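Long-range contacts in mirolysin (Tannerella forsythia, PDB 6R7V), which is a zinc-dependent peptidase of the pappalysin family of metzincins, caught in its latent zymogen form and probably cleaving peptide bonds once its propeptide is removed: residues N153-L164 against D180-F189; L163-F171 against T204-L215. The protein carries 1 engineered substitution. One frame throughout, in Å; residues are numbered along the deposited sequence.

Contact 1 of 2, residues N153-L164 against D180-F189; sequences NIWVCNLGDDLL and DGVVIHYKHF
Ile-154, Trp-155 and Val-156 pair with Val-182, Val-183 and Ile-184 as parallel neighbours in the mixed beta-sheet of the metzincin catalytic domain. The usual alternation of parallel strands holds them: Val-182 N bonds to Asn-153 O, Trp-155 N to Val-182 O (2.8 Å), Ile-184 N to Trp-155 O and Cys-157 N to Ile-184 O. One face of the sheet carries Ile-154, Val-156, Val-182 and Ile-184; the other carries Trp-155 and Val-183.

Val-156 shows how the hydrophobic face is filled. Val-156 CB lies 4.1 Å from Ile-184 O. From there CG1, anti to the backbone N (chi1 179°), runs to the CA and CB of Tyr-186, while CG2 goes to the Phe-189 ring. That methyl stands over the ring centre, 3.6 Å from the centroid and 6° off the normal, a CH-pi contact. Ile-154 CG2 reaches the same ring obliquely, 3.7 Å from Phe-189 CE2. On the other face, the six-membered ring of Trp-155 turns its edge to Asp-180 O and Val-182 O, while Asn-143 O takes its indole N-H.

Beyond the strands the chain 158-164 folds back around His-185. An Asx turn opens it, Asn-158 OD1 accepting from Gly-160 N, and Asn-158 ND2 is held by Glu-126 O. His-185 N bonds to Leu-164 O. The imidazole of His-185 has a partner at each nitrogen: Lys-187 N donates to ND1 almost in the ring plane, and NE2 gives a weak, bent bond to Gly-160 O (2.8 Å, 129° at the hydrogen).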
loop_
_atom_site.group_PDB
_atom_site.type_symbol
_atom_site.label_atom_id
_atom_site.label_comp_id
_atom_site.label_asym_id
_atom_site.label_seq_id
_atom_site.Cartn_x
_atom_site.Cartn_y
_atom_site.Cartn_z
ATOM N N ASN A 153 8.017 -6.015 4.183
ATOM C CA ASN A 153 9.200 -5.639 3.419
ATOM C C ASN A 153 8.865 -4.521 2.446
ATOM O O ASN A 153 7.949 -4.679 1.622
ATOM C CB ASN A 153 9.719 -6.827 2.623
ATOM C CG ASN A 153 10.321 -7.908 3.458
ATOM O OD1 ASN A 153 11.549 -8.025 3.588
ATOM N ND2 ASN A 153 9.484 -8.724 4.058
ATOM N N ILE A 154 9.576 -3.393 2.566
ATOM C CA ILE A 154 9.413 -2.261 1.679
ATOM C C ILE A 154 10.715 -2.050 0.948
ATOM O O ILE A 154 11.717 -1.692 1.602
ATOM C CB ILE A 154 9.017 -0.972 2.413
ATOM C CG1 ILE A 154 7.733 -1.144 3.262
ATOM C CG2 ILE A 154 8.873 0.149 1.375
ATOM C CD1 ILE A 154 7.335 0.172 4.053
ATOM N N TRP A 155 10.747 -2.313 -0.369
ATOM C CA TRP A 155 11.966 -2.108 -1.147
ATOM C C TRP A 155 11.920 -0.722 -1.734
ATOM O O TRP A 155 10.844 -0.293 -2.188
ATOM C CB TRP A 155 12.070 -3.154 -2.264
ATOM C CG TRP A 155 12.406 -4.525 -1.801
ATOM C CD1 TRP A 155 13.647 -5.097 -1.798
ATOM C CD2 TRP A 155 11.479 -5.570 -1.455
ATOM N NE1 TRP A 155 13.563 -6.414 -1.391
ATOM C CE2 TRP A 155 12.241 -6.718 -1.140
ATOM C CE3 TRP A 155 10.074 -5.631 -1.316
ATOM C CZ2 TRP A 155 11.643 -7.934 -0.782
ATOM C CZ3 TRP A 155 9.489 -6.824 -0.920
ATOM C CH2 TRP A 155 10.263 -7.972 -0.698
ATOM N N VAL A 156 13.051 0.005 -1.692
ATOM C CA VAL A 156 13.160 1.346 -2.258
ATOM C C VAL A 156 14.228 1.310 -3.324
ATOM O O VAL A 156 15.339 0.843 -3.038
ATOM C CB VAL A 156 13.494 2.365 -1.158
ATOM C CG1 VAL A 156 13.626 3.774 -1.738
ATOM C CG2 VAL A 156 12.440 2.324 -0.042
ATOM N N CYS A 157 13.883 1.654 -4.573
ATOM C CA CYS A 157 14.821 1.504 -5.666
ATOM C C CYS A 157 14.447 2.424 -6.824
ATOM O O CYS A 157 13.395 3.090 -6.777
ATOM C CB CYS A 157 14.821 0.048 -6.129
ATOM S SG CYS A 157 13.276 -0.461 -6.926
ATOM N N ASN A 158 15.246 2.367 -7.888
ATOM C CA ASN A 158 14.907 3.085 -9.111
ATOM C C ASN A 158 13.956 2.235 -9.964
ATOM O O ASN A 158 14.377 1.220 -10.507
ATOM C CB ASN A 158 16.153 3.410 -9.896
ATOM C CG ASN A 158 15.837 4.144 -11.165
ATOM O OD1 ASN A 158 14.869 4.914 -11.215
ATOM N ND2 ASN A 158 16.640 3.912 -12.213
ATOM N N LEU A 159 12.670 2.647 -10.069
ATOM C CA LEU A 159 11.674 1.978 -10.906
ATOM C C LEU A 159 11.540 2.666 -12.270
ATOM O O LEU A 159 10.719 2.250 -13.082
ATOM C CB LEU A 159 10.320 1.934 -10.196
ATOM C CG LEU A 159 10.262 1.053 -8.955
ATOM C CD1 LEU A 159 8.907 1.179 -8.286
ATOM C CD2 LEU A 159 10.553 -0.421 -9.314
ATOM N N GLY A 160 12.350 3.685 -12.520
ATOM C CA GLY A 160 12.396 4.357 -13.819
ATOM C C GLY A 160 11.648 5.667 -13.891
ATOM O O GLY A 160 11.249 6.215 -12.866
ATOM N N ASP A 161 11.427 6.164 -15.111
ATOM C CA ASP A 161 10.792 7.461 -15.346
ATOM C C ASP A 161 9.289 7.454 -15.142
ATOM O O ASP A 161 8.701 8.523 -14.955
ATOM C CB ASP A 161 11.073 7.927 -16.785
ATOM C CG ASP A 161 12.521 8.260 -17.112
ATOM O OD1 ASP A 161 12.799 8.613 -18.281
ATOM O OD2 ASP A 161 13.375 8.174 -16.199
ATOM N N ASP A 162 8.661 6.281 -15.228
ATOM C CA ASP A 162 7.217 6.187 -15.177
ATOM C C ASP A 162 6.663 5.725 -13.812
ATOM O O ASP A 162 6.007 6.517 -13.142
ATOM C CB ASP A 162 6.724 5.265 -16.319
ATOM C CG ASP A 162 7.251 5.648 -17.700
ATOM O OD1 ASP A 162 7.338 6.864 -17.990
ATOM O OD2 ASP A 162 7.574 4.732 -18.490
ATOM N N LEU A 163 6.950 4.481 -13.404
ATOM C CA LEU A 163 6.387 3.777 -12.251
ATOM C C LEU A 163 6.759 4.362 -10.864
ATOM O O LEU A 163 7.937 4.499 -10.538
ATOM C CB LEU A 163 6.823 2.311 -12.337
ATOM C CG LEU A 163 6.179 1.317 -11.371
ATOM C CD1 LEU A 163 4.681 1.236 -11.582
ATOM C CD2 LEU A 163 6.775 -0.065 -11.568
ATOM N N LEU A 164 5.744 4.647 -10.035
ATOM C CA LEU A 164 5.979 5.176 -8.682
ATOM C C LEU A 164 6.104 4.074 -7.638
ATOM O O LEU A 164 6.788 4.265 -6.624
ATOM C CB LEU A 164 4.853 6.132 -8.231
ATOM C CG LEU A 164 4.603 7.401 -9.068
ATOM C CD1 LEU A 164 3.554 8.246 -8.411
ATOM C CD2 LEU A 164 5.852 8.216 -9.267
ATOM N N ASP A 180 6.094 -11.093 -1.311
ATOM C CA ASP A 180 5.087 -10.296 -0.644
ATOM C C ASP A 180 5.709 -9.018 -0.065
ATOM O O ASP A 180 6.834 -9.041 0.457
ATOM C CB ASP A 180 4.372 -11.096 0.456
ATOM C CG ASP A 180 3.262 -10.297 1.119
ATOM O OD1 ASP A 180 2.379 -9.788 0.390
ATOM O OD2 ASP A 180 3.320 -10.124 2.334
ATOM N N GLY A 181 5.022 -7.891 -0.240
ATOM C CA GLY A 181 5.519 -6.611 0.225
ATOM C C GLY A 181 5.253 -5.530 -0.779
ATOM O O GLY A 181 4.375 -5.682 -1.664
ATOM N N VAL A 182 5.991 -4.402 -0.622
ATOM C CA VAL A 182 5.761 -3.245 -1.490
ATOM C C VAL A 182 7.074 -2.657 -1.947
ATOM O O VAL A 182 8.116 -2.792 -1.277
ATOM C CB VAL A 182 4.841 -2.148 -0.877
ATOM C CG1 VAL A 182 3.502 -2.727 -0.398
ATOM C CG2 VAL A 182 5.529 -1.387 0.249
ATOM N N VAL A 183 7.048 -2.074 -3.159
ATOM C CA VAL A 183 8.241 -1.485 -3.784
ATOM C C VAL A 183 7.902 -0.039 -4.100
ATOM O O VAL A 183 6.853 0.231 -4.727
ATOM C CB VAL A 183 8.648 -2.250 -5.069
ATOM C CG1 VAL A 183 9.931 -1.674 -5.657
ATOM C CG2 VAL A 183 8.836 -3.751 -4.807
ATOM N N ILE A 184 8.786 0.900 -3.691
ATOM C CA ILE A 184 8.549 2.313 -3.920
ATOM C C ILE A 184 9.719 2.949 -4.653
ATOM O O ILE A 184 10.876 2.699 -4.301
ATOM C CB ILE A 184 8.283 3.065 -2.576
ATOM C CG1 ILE A 184 7.215 2.388 -1.652
ATOM C CG2 ILE A 184 7.866 4.561 -2.849
ATOM C CD1 ILE A 184 5.754 2.389 -2.309
ATOM N N HIS A 185 9.430 3.865 -5.586
ATOM C CA HIS A 185 10.495 4.600 -6.281
ATOM C C HIS A 185 11.194 5.477 -5.269
ATOM O O HIS A 185 10.531 6.186 -4.509
ATOM C CB HIS A 185 9.847 5.457 -7.371
ATOM C CG HIS A 185 10.803 6.006 -8.379
ATOM N ND1 HIS A 185 11.856 6.815 -8.012
ATOM C CD2 HIS A 185 10.866 5.775 -9.709
ATOM C CE1 HIS A 185 12.511 7.083 -9.135
ATOM N NE2 HIS A 185 11.973 6.461 -10.179
ATOM N N TYR A 186 12.521 5.480 -5.275
ATOM C CA TYR A 186 13.318 6.248 -4.308
ATOM C C TYR A 186 13.005 7.738 -4.325
ATOM O O TYR A 186 13.193 8.391 -3.298
ATOM C CB TYR A 186 14.820 6.005 -4.541
ATOM C CG TYR A 186 15.424 6.765 -5.703
ATOM C CD1 TYR A 186 15.310 6.294 -7.012
ATOM C CD2 TYR A 186 16.106 7.962 -5.499
ATOM C CE1 TYR A 186 15.832 7.010 -8.090
ATOM C CE2 TYR A 186 16.624 8.687 -6.568
ATOM C CZ TYR A 186 16.498 8.200 -7.859
ATOM O OH TYR A 186 17.053 8.890 -8.910
ATOM N N LYS A 187 12.594 8.291 -5.478
ATOM C CA LYS A 187 12.334 9.722 -5.523
ATOM C C LYS A 187 11.041 10.083 -4.822
ATOM O O LYS A 187 10.745 11.277 -4.699
ATOM C CB LYS A 187 12.246 10.196 -6.985
ATOM C CG LYS A 187 13.556 10.263 -7.720
ATOM C CD LYS A 187 13.281 10.604 -9.176
ATOM C CE LYS A 187 14.556 10.723 -9.962
ATOM N NZ LYS A 187 14.274 10.903 -11.411
ATOM N N HIS A 188 10.224 9.094 -4.419
ATOM C CA HIS A 188 8.913 9.403 -3.861
ATOM C C HIS A 188 8.691 8.638 -2.562
ATOM O O HIS A 188 7.585 8.171 -2.284
ATOM C CB HIS A 188 7.840 9.096 -4.924
ATOM C CG HIS A 188 8.104 9.849 -6.203
ATOM N ND1 HIS A 188 8.038 11.224 -6.241
ATOM C CD2 HIS A 188 8.480 9.403 -7.428
ATOM C CE1 HIS A 188 8.363 11.582 -7.480
ATOM N NE2 HIS A 188 8.636 10.524 -8.232
ATOM N N PHE A 189 9.766 8.507 -1.779
ATOM C CA PHE A 189 9.767 7.830 -0.498
ATOM C C PHE A 189 10.033 8.840 0.573
ATOM O O PHE A 189 10.984 9.630 0.464
ATOM C CB PHE A 189 10.820 6.696 -0.467
ATOM C CG PHE A 189 10.590 5.663 0.600
ATOM C CD1 PHE A 189 11.317 5.688 1.786
ATOM C CD2 PHE A 189 9.585 4.710 0.461
ATOM C CE1 PHE A 189 11.091 4.726 2.776
ATOM C CE2 PHE A 189 9.349 3.770 1.460
ATOM C CZ PHE A 189 10.136 3.752 2.588
HETATM O O HOH W 1 6.720 -8.319 3.188
#

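Contact 2 of 2, residues L163-F171 against T204-L215; sequences LLGYAQFPF and TATHAVGHWLDL. Engineered in segment 204-215: Ala-208 (natural residue Glu). With ZN (zinc ion), chain D; GOL (glycerol), chain H.
With chi1 -65° at His-211 and a similar torsion at Phe-169, CG of each stands anti to the carbonyl carbon of its own residue, beside the backbone N, and the two rings meet obliquely, centroids 5.2 Å apart and planes at 71°. Phe-169 CE2 and CZ approach His-211 ND1, CE2 at 3.6 Å, and the edge of the phenyl ring also faces Leu-215 O. That carbonyl accepts the ND1-H of His-211 (2.8 Å), and the imidazole is thus held at both nitrogens, ND1 by this bond and NE2 by zinc at 2.0 Å. His-207 NE2, one helical turn earlier, binds the same ion. His-217 and Cys-6 complete the site; the latter, from the N-terminal segment, is the cysteine-switch ligand of this latent zymogen. Ala-208, between the two histidines, is an engineered residue replacing the natural glutamate of the metzincin zinc-binding helix.

The strand meets the helix through small groups. Ala-167 CB points at the helix, 3.3 Å from Ala-208 O and close to His-211 CB. Near the helix start, Thr-204 CG2 packs 3.5 Å from Leu-164 O. At the other end Pro-170 CG rests 3.3 Å from Trp-212 O, and its CD lies beside Asp-214 OD1. A Schellman motif ends the helix there, with Asp-214 at positive phi. Arg-285 forms a salt bridge with Asp-214 OD2, while OD1 accepts a hydrogen bond from O3 of a glycerol, probably from the crystallisation liquor. Gln-168 O is buried without a polar partner.

The axes of strand 165-167 and helix 204-212 come within 7.3 Å, their directions 19° apart. The helix touches helix 64-77 through Thr-206 and Val-209; helix 280-288 packs on Leu-213 and Leu-215, and helix 20-32 on Pro-170 and Phe-171.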
loop_
_atom_site.group_PDB
_atom_site.type_symbol
_atom_site.label_atom_id
_atom_site.label_comp_id
_atom_site.label_asym_id
_atom_site.label_seq_id
_atom_site.Cartn_x
_atom_site.Cartn_y
_atom_site.Cartn_z
ATOM N N LEU A 163 6.950 4.481 -13.404
ATOM C CA LEU A 163 6.387 3.777 -12.251
ATOM C C LEU A 163 6.759 4.362 -10.864
ATOM O O LEU A 163 7.937 4.499 -10.538
ATOM C CB LEU A 163 6.823 2.311 -12.337
ATOM C CG LEU A 163 6.179 1.317 -11.371
ATOM C CD1 LEU A 163 4.681 1.236 -11.582
ATOM C CD2 LEU A 163 6.775 -0.065 -11.568
ATOM N N LEU A 164 5.744 4.647 -10.035
ATOM C CA LEU A 164 5.979 5.176 -8.682
ATOM C C LEU A 164 6.104 4.074 -7.638
ATOM O O LEU A 164 6.788 4.265 -6.624
ATOM C CB LEU A 164 4.853 6.132 -8.231
ATOM C CG LEU A 164 4.603 7.401 -9.068
ATOM C CD1 LEU A 164 3.554 8.246 -8.411
ATOM C CD2 LEU A 164 5.852 8.216 -9.267
ATOM N N GLY A 165 5.389 2.973 -7.832
ATOM C CA GLY A 165 5.411 1.902 -6.850
ATOM C C GLY A 165 4.493 0.773 -7.243
ATOM O O GLY A 165 3.687 0.913 -8.179
ATOM N N TYR A 166 4.611 -0.353 -6.533
ATOM C CA TYR A 166 3.709 -1.478 -6.729
ATOM C C TYR A 166 3.689 -2.352 -5.482
ATOM O O TYR A 166 4.633 -2.352 -4.688
ATOM C CB TYR A 166 4.046 -2.292 -7.983
ATOM C CG TYR A 166 5.328 -3.090 -7.941
ATOM C CD1 TYR A 166 5.318 -4.444 -7.612
ATOM C CD2 TYR A 166 6.537 -2.524 -8.341
ATOM C CE1 TYR A 166 6.488 -5.199 -7.625
ATOM C CE2 TYR A 166 7.707 -3.276 -8.380
ATOM C CZ TYR A 166 7.671 -4.620 -8.047
ATOM O OH TYR A 166 8.825 -5.364 -8.063
ATOM N N ALA A 167 2.604 -3.094 -5.306
ATOM C CA ALA A 167 2.430 -3.966 -4.160
ATOM C C ALA A 167 2.022 -5.332 -4.608
ATOM O O ALA A 167 1.420 -5.476 -5.677
ATOM C CB ALA A 167 1.339 -3.394 -3.259
ATOM N N GLN A 168 2.206 -6.314 -3.739
ATOM C CA GLN A 168 1.689 -7.640 -3.987
ATOM C C GLN A 168 0.424 -7.799 -3.126
ATOM O O GLN A 168 0.447 -7.494 -1.938
ATOM C CB GLN A 168 2.740 -8.734 -3.684
ATOM C CG GLN A 168 2.228 -10.096 -4.141
ATOM C CD GLN A 168 3.277 -11.162 -4.018
ATOM O OE1 GLN A 168 4.197 -11.222 -4.813
ATOM N NE2 GLN A 168 3.143 -12.014 -3.024
ATOM N N PHE A 169 -0.678 -8.289 -3.714
ATOM C CA PHE A 169 -1.931 -8.428 -2.984
ATOM C C PHE A 169 -1.965 -9.670 -2.093
ATOM O O PHE A 169 -1.330 -10.679 -2.439
ATOM C CB PHE A 169 -3.091 -8.528 -3.989
ATOM C CG PHE A 169 -3.433 -7.238 -4.684
ATOM C CD1 PHE A 169 -2.998 -6.994 -5.982
ATOM C CD2 PHE A 169 -4.195 -6.272 -4.049
ATOM C CE1 PHE A 169 -3.262 -5.770 -6.606
ATOM C CE2 PHE A 169 -4.505 -5.066 -4.694
ATOM C CZ PHE A 169 -4.053 -4.832 -5.974
ATOM N N PRO A 170 -2.797 -9.668 -1.021
ATOM C CA PRO A 170 -2.857 -10.836 -0.131
ATOM C C PRO A 170 -3.291 -12.135 -0.797
ATOM O O PRO A 170 -2.862 -13.200 -0.330
ATOM C CB PRO A 170 -3.910 -10.434 0.906
ATOM C CG PRO A 170 -3.860 -8.934 0.941
ATOM C CD PRO A 170 -3.526 -8.509 -0.454
ATOM N N PHE A 171 -4.097 -12.086 -1.885
ATOM C CA PHE A 171 -4.515 -13.343 -2.517
ATOM C C PHE A 171 -3.325 -14.088 -3.138
ATOM O O PHE A 171 -3.451 -15.272 -3.478
ATOM C CB PHE A 171 -5.636 -13.140 -3.578
ATOM C CG PHE A 171 -5.141 -12.704 -4.952
ATOM C CD1 PHE A 171 -4.914 -11.363 -5.233
ATOM C CD2 PHE A 171 -4.879 -13.637 -5.942
ATOM C CE1 PHE A 171 -4.451 -10.961 -6.492
ATOM C CE2 PHE A 171 -4.364 -13.238 -7.186
ATOM C CZ PHE A 171 -4.146 -11.903 -7.443
ATOM N N THR A 204 2.682 7.715 -1.805
ATOM C CA THR A 204 2.886 6.579 -2.709
ATOM C C THR A 204 2.927 5.305 -1.845
ATOM O O THR A 204 2.280 4.297 -2.168
ATOM C CB THR A 204 4.142 6.756 -3.578
ATOM O OG1 THR A 204 3.979 7.955 -4.346
ATOM C CG2 THR A 204 4.356 5.590 -4.516
ATOM N N ALA A 205 3.644 5.355 -0.718
ATOM C CA ALA A 205 3.674 4.164 0.142
ATOM C C ALA A 205 2.355 3.951 0.874
ATOM O O ALA A 205 1.986 2.807 1.072
ATOM C CB ALA A 205 4.824 4.255 1.147
ATOM N N THR A 206 1.642 5.029 1.282
ATOM C CA THR A 206 0.329 4.803 1.916
ATOM C C THR A 206 -0.580 4.044 0.963
ATOM O O THR A 206 -1.226 3.055 1.359
ATOM C CB THR A 206 -0.321 6.155 2.280
ATOM O OG1 THR A 206 0.536 6.744 3.271
ATOM C CG2 THR A 206 -1.710 5.991 2.908
ATOM N N HIS A 207 -0.585 4.473 -0.318
ATOM C CA HIS A 207 -1.396 3.839 -1.355
ATOM C C HIS A 207 -0.959 2.364 -1.558
ATOM O O HIS A 207 -1.817 1.469 -1.616
ATOM C CB HIS A 207 -1.203 4.673 -2.626
ATOM C CG HIS A 207 -1.843 4.134 -3.860
ATOM N ND1 HIS A 207 -2.981 4.712 -4.392
ATOM C CD2 HIS A 207 -1.439 3.124 -4.668
ATOM C CE1 HIS A 207 -3.236 4.035 -5.497
ATOM N NE2 HIS A 207 -2.342 3.052 -5.685
ATOM N N ALA A 208 0.363 2.117 -1.679
ATOM C CA ALA A 208 0.868 0.752 -1.916
ATOM C C ALA A 208 0.565 -0.140 -0.742
ATOM O O ALA A 208 0.203 -1.306 -0.937
ATOM C CB ALA A 208 2.366 0.780 -2.156
ATOM N N VAL A 209 0.755 0.365 0.487
ATOM C CA VAL A 209 0.462 -0.444 1.686
ATOM C C VAL A 209 -1.058 -0.752 1.715
ATOM O O VAL A 209 -1.439 -1.862 2.108
ATOM C CB VAL A 209 0.995 0.238 2.986
ATOM C CG1 VAL A 209 0.518 -0.474 4.249
ATOM C CG2 VAL A 209 2.518 0.314 2.961
ATOM N N GLY A 210 -1.899 0.185 1.240
ATOM C CA GLY A 210 -3.324 -0.101 1.113
ATOM C C GLY A 210 -3.536 -1.333 0.246
ATOM O O GLY A 210 -4.301 -2.210 0.620
ATOM N N HIS A 211 -2.847 -1.444 -0.931
ATOM C CA HIS A 211 -2.965 -2.689 -1.742
ATOM C C HIS A 211 -2.445 -3.934 -1.005
ATOM O O HIS A 211 -3.055 -5.001 -1.103
ATOM C CB HIS A 211 -2.175 -2.572 -3.038
ATOM C CG HIS A 211 -2.660 -1.543 -4.028
ATOM N ND1 HIS A 211 -3.957 -1.545 -4.520
ATOM C CD2 HIS A 211 -1.953 -0.602 -4.688
ATOM C CE1 HIS A 211 -3.995 -0.601 -5.458
ATOM N NE2 HIS A 211 -2.818 -0.031 -5.608
ATOM N N TRP A 212 -1.320 -3.802 -0.291
ATOM C CA TRP A 212 -0.794 -4.942 0.477
ATOM C C TRP A 212 -1.807 -5.397 1.561
ATOM O O TRP A 212 -1.784 -6.570 1.984
ATOM C CB TRP A 212 0.542 -4.484 1.073
ATOM C CG TRP A 212 1.258 -5.510 1.885
ATOM C CD1 TRP A 212 1.977 -6.580 1.423
ATOM C CD2 TRP A 212 1.369 -5.523 3.301
ATOM N NE1 TRP A 212 2.497 -7.280 2.481
ATOM C CE2 TRP A 212 2.102 -6.679 3.654
ATOM C CE3 TRP A 212 0.878 -4.693 4.313
ATOM C CZ2 TRP A 212 2.405 -6.992 4.990
ATOM C CZ3 TRP A 212 1.166 -5.006 5.629
ATOM C CH2 TRP A 212 1.889 -6.165 5.961
ATOM N N LEU A 213 -2.713 -4.468 1.981
ATOM C CA LEU A 213 -3.786 -4.712 2.916
ATOM C C LEU A 213 -5.148 -4.879 2.203
ATOM O O LEU A 213 -6.222 -4.679 2.791
ATOM C CB LEU A 213 -3.831 -3.633 3.999
ATOM C CG LEU A 213 -2.605 -3.618 4.926
ATOM C CD1 LEU A 213 -2.661 -2.446 5.864
ATOM C CD2 LEU A 213 -2.457 -4.970 5.701
ATOM N N ASP A 214 -5.093 -5.331 0.954
ATOM C CA ASP A 214 -6.234 -5.830 0.173
ATOM C C ASP A 214 -7.088 -4.759 -0.503
ATOM O O ASP A 214 -8.130 -5.104 -1.100
ATOM C CB ASP A 214 -7.153 -6.747 1.040
ATOM C CG ASP A 214 -7.633 -7.974 0.322
ATOM O OD1 ASP A 214 -7.001 -8.353 -0.657
ATOM O OD2 ASP A 214 -8.673 -8.541 0.741
ATOM N N LEU A 215 -6.686 -3.496 -0.463
ATOM C CA LEU A 215 -7.503 -2.478 -1.126
ATOM C C LEU A 215 -7.202 -2.386 -2.599
ATOM O O LEU A 215 -6.040 -2.568 -3.024
ATOM C CB LEU A 215 -7.281 -1.094 -0.501
ATOM C CG LEU A 215 -7.573 -0.973 0.988
ATOM C CD1 LEU A 215 -7.436 0.468 1.428
ATOM C CD2 LEU A 215 -8.963 -1.524 1.349
HETATM ZN ZN ZN D . -2.312 1.450 -6.918
HETATM C C1 GOL H . -7.787 -7.621 -3.869
HETATM O O1 GOL H . -8.639 -6.529 -3.582
HETATM C C2 GOL H . -8.407 -8.913 -3.392
HETATM O O2 GOL H . -9.561 -9.218 -4.183
HETATM C C3 GOL H . -7.434 -10.067 -3.470
HETATM O O3 GOL H . -6.317 -9.897 -2.591
#

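From the N terminus, strand 152-157 leads through the turn at 158-164 into strand 165-167. Contact 1 then closes the loop back from strand 182-185, and contact 2 the longer one from helix 203-212. Their segments alternate, so the two closures cross, sharing Leu-163 and Leu-164. Strand 182-185 is parallel to 152-157 and antiparallel to 165-167, to which Val-183 N probably bonds at Tyr-166 O (2.9 Å). The residues leading into strand 182-185 are also tied to the zinc-binding helix: Asp-180 OD2 probably accepts a hydrogen bond from Trp-212 NE1 (3.0 Å), and the same carboxylate forms a salt bridge with Arg-297.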